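Local coordinates for cytochrome P450 (CYP102L1) (Mycobacterium phage Adler, PDB 6N6Q), which binds a heme in the cytochrome P450 fold and is probably a monooxygenase, encoded here by a mycobacteriophage, at residues A[422-425]-A[426-430]. Residues are numbered along the deposited sequence; the frame is centred on the assembly and turned at random.
Sequences RQFA and QHEMV. With HEM (protoporphyrin IX containing Fe), chain E.
E428 and F424 meet one turn apart near the start of helix 422-439, and the glutamate can be followed atom by atom. Its CB is 3.7 Å from F424 O. CG, placed between the backbone N and the carbonyl carbon (chi1 63°), sits 3.2 Å from A425 O, so the chain turns back toward the preceding turn. Extended from there, it brings CD to the ring edge, where OE2 lies near the ring plane, 3.6 Å from both CD1 and CE1 of F424; a weak C-H...O attraction is at most probable. Carboxylate and ring planes stand 82° apart. The same OE2 is hydrogen-bonded to S283 OG and comes 3.8 Å from the heme methyl CMC, which F424 CD1 also approaches, at 3.7 Å.

On the heme-facing flank, A425 CB approaches the vinyl carbon CAB at 3.5 Å. M429 SD reaches the vinyl end CBB at 3.7 Å, while its bent tip returns CE toward the A425 carbonyl. The backbone beneath is bonded i to i+4: M429 N to A425 O is 2.9 Å, with an N-H...O angle of 152°, and E428 N likewise bonds F424 O.

This helix matches the L helix of P450s, which packs against the heme. Contacts from F424, A425 and M429 imply a largely hydrophobic setting for this methyl and one vinyl; the nearby buried carboxylate, held by a serine, may modestly influence the local electrostatics.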
loop_
_atom_site.group_PDB
_atom_site.type_symbol
_atom_site.label_atom_id
_atom_site.label_comp_id
_atom_site.label_asym_id
_atom_site.label_seq_id
_atom_site.Cartn_x
_atom_site.Cartn_y
_atom_site.Cartn_z
ATOM N N ARG A 422 5.565 4.196 -5.763
ATOM C CA ARG A 422 6.593 4.032 -4.739
ATOM C C ARG A 422 7.140 5.381 -4.289
ATOM O O ARG A 422 7.233 5.658 -3.088
ATOM C CB ARG A 422 7.720 3.142 -5.262
ATOM C CG ARG A 422 8.890 3.005 -4.302
ATOM C CD ARG A 422 9.955 2.076 -4.856
ATOM N NE ARG A 422 11.045 1.868 -3.907
ATOM C CZ ARG A 422 12.007 0.964 -4.064
ATOM N NH1 ARG A 422 12.015 0.179 -5.133
ATOM N NH2 ARG A 422 12.960 0.843 -3.149
ATOM N N GLN A 423 7.513 6.234 -5.245
ATOM C CA GLN A 423 8.025 7.553 -4.892
ATOM C C GLN A 423 6.950 8.413 -4.240
ATOM O O GLN A 423 7.263 9.264 -3.401
ATOM C CB GLN A 423 8.591 8.247 -6.131
ATOM C CG GLN A 423 9.724 7.483 -6.809
ATOM C CD GLN A 423 9.225 6.464 -7.819
ATOM O OE1 GLN A 423 8.403 6.777 -8.680
ATOM N NE2 GLN A 423 9.722 5.235 -7.717
ATOM N N PHE A 424 5.684 8.202 -4.607
ATOM C CA PHE A 424 4.595 8.913 -3.948
ATOM C C PHE A 424 4.432 8.439 -2.511
ATOM O O PHE A 424 4.280 9.253 -1.591
ATOM C CB PHE A 424 3.293 8.722 -4.731
ATOM C CG PHE A 424 2.155 9.582 -4.248
ATOM C CD1 PHE A 424 1.371 9.187 -3.176
ATOM C CD2 PHE A 424 1.862 10.780 -4.877
ATOM C CE1 PHE A 424 0.324 9.973 -2.735
ATOM C CE2 PHE A 424 0.816 11.573 -4.440
ATOM C CZ PHE A 424 0.047 11.169 -3.368
ATOM N N ALA A 425 4.459 7.122 -2.298
ATOM C CA ALA A 425 4.278 6.579 -0.957
ATOM C C ALA A 425 5.427 6.979 -0.040
ATOM O O ALA A 425 5.207 7.404 1.099
ATOM C CB ALA A 425 4.143 5.058 -1.022
ATOM N N GLN A 426 6.665 6.853 -0.521
ATOM C CA GLN A 426 7.811 7.198 0.310
ATOM C C GLN A 426 7.831 8.682 0.656
ATOM O O GLN A 426 8.296 9.059 1.736
ATOM C CB GLN A 426 9.106 6.788 -0.389
ATOM C CG GLN A 426 9.317 5.283 -0.424
ATOM C CD GLN A 426 10.395 4.863 -1.401
ATOM O OE1 GLN A 426 10.813 5.645 -2.255
ATOM N NE2 GLN A 426 10.853 3.621 -1.281
ATOM N N HIS A 427 7.316 9.535 -0.230
ATOM C CA HIS A 427 7.270 10.961 0.075
ATOM C C HIS A 427 6.234 11.257 1.151
ATOM O O HIS A 427 6.517 11.973 2.118
ATOM C CB HIS A 427 6.977 11.765 -1.192
ATOM C CG HIS A 427 7.235 13.232 -1.044
ATOM N ND1 HIS A 427 8.501 13.751 -0.879
ATOM C CD2 HIS A 427 6.390 14.291 -1.034
ATOM C CE1 HIS A 427 8.426 15.066 -0.775
ATOM N NE2 HIS A 427 7.156 15.419 -0.865
ATOM N N GLU A 428 5.024 10.707 1.007
ATOM C CA GLU A 428 3.964 11.007 1.965
ATOM C C GLU A 428 4.207 10.344 3.314
ATOM O O GLU A 428 3.786 10.877 4.346
ATOM C CB GLU A 428 2.604 10.578 1.408
ATOM C CG GLU A 428 2.466 9.085 1.173
ATOM C CD GLU A 428 1.023 8.648 1.009
ATOM O OE1 GLU A 428 0.161 9.140 1.769
ATOM O OE2 GLU A 428 0.751 7.815 0.118
ATOM N N MET A 429 4.876 9.188 3.332
ATOM C CA MET A 429 5.117 8.504 4.598
ATOM C C MET A 429 6.120 9.257 5.463
ATOM O O MET A 429 6.003 9.247 6.693
ATOM C CB MET A 429 5.599 7.075 4.345
ATOM C CG MET A 429 4.516 6.130 3.839
ATOM S SD MET A 429 5.056 4.412 3.732
ATOM C CE MET A 429 6.355 4.527 2.504
ATOM N N VAL A 430 7.099 9.919 4.845
ATOM C CA VAL A 430 8.095 10.656 5.615
ATOM C C VAL A 430 7.509 11.956 6.157
ATOM O O VAL A 430 7.692 12.288 7.333
ATOM C CB VAL A 430 9.352 10.916 4.763
ATOM C CG1 VAL A 430 10.345 11.773 5.534
ATOM C CG2 VAL A 430 9.995 9.603 4.356
HETATM C CHA HEM E . 1.566 -2.022 -7.343
HETATM C CHB HEM E . 2.969 -2.032 -2.689
HETATM C CHC HEM E . 1.612 2.621 -2.274
HETATM C CHD HEM E . -0.450 2.362 -6.667
HETATM C C1A HEM E . 2.093 -2.438 -6.135
HETATM C C2A HEM E . 2.694 -3.727 -5.843
HETATM C C3A HEM E . 3.077 -3.726 -4.565
HETATM C C4A HEM E . 2.740 -2.440 -3.988
HETATM C CMA HEM E . 3.759 -4.901 -3.833
HETATM C CAA HEM E . 2.860 -4.907 -6.823
HETATM C CBA HEM E . 1.579 -5.736 -6.805
HETATM C CGA HEM E . 1.751 -7.001 -7.606
HETATM O O1A HEM E . 2.890 -7.285 -8.061
HETATM O O2A HEM E . 0.743 -7.731 -7.789
HETATM C C1B HEM E . 2.779 -0.758 -2.188
HETATM C C2B HEM E . 3.226 -0.278 -0.896
HETATM C C3B HEM E . 2.852 1.012 -0.775
HETATM C C4B HEM E . 2.155 1.382 -1.994
HETATM C CMB HEM E . 3.997 -1.161 0.114
HETATM C CAB HEM E . 3.068 2.008 0.395
HETATM C CBB HEM E . 3.673 1.717 1.553
HETATM C C1C HEM E . 0.957 2.984 -3.433
HETATM C C2C HEM E . 0.452 4.301 -3.767
HETATM C C3C HEM E . -0.119 4.245 -4.971
HETATM C C4C HEM E . -0.001 2.878 -5.463
HETATM C CMC HEM E . 0.546 5.566 -2.887
HETATM C CAC HEM E . -0.772 5.471 -5.655
HETATM C CBC HEM E . -1.315 5.421 -6.876
HETATM C C1D HEM E . -0.081 1.161 -7.243
HETATM C C2D HEM E . -0.452 0.689 -8.565
HETATM C C3D HEM E . 0.103 -0.514 -8.751
HETATM C C4D HEM E . 0.850 -0.859 -7.556
HETATM C CMD HEM E . -1.337 1.446 -9.580
HETATM C CAD HEM E . -0.025 -1.390 -10.018
HETATM C CBD HEM E . 1.015 -0.968 -11.052
HETATM C CGD HEM E . 0.956 -1.882 -12.251
HETATM O O1D HEM E . 1.266 -1.414 -13.378
HETATM O O2D HEM E . 0.593 -3.076 -12.085
HETATM N NA HEM E . 2.139 -1.684 -4.977
HETATM N NB HEM E . 2.132 0.280 -2.828
HETATM N NC HEM E . 0.660 2.147 -4.491
HETATM N ND HEM E . 0.713 0.189 -6.660
HETATM FE FE HEM E . 1.287 0.191 -4.682
#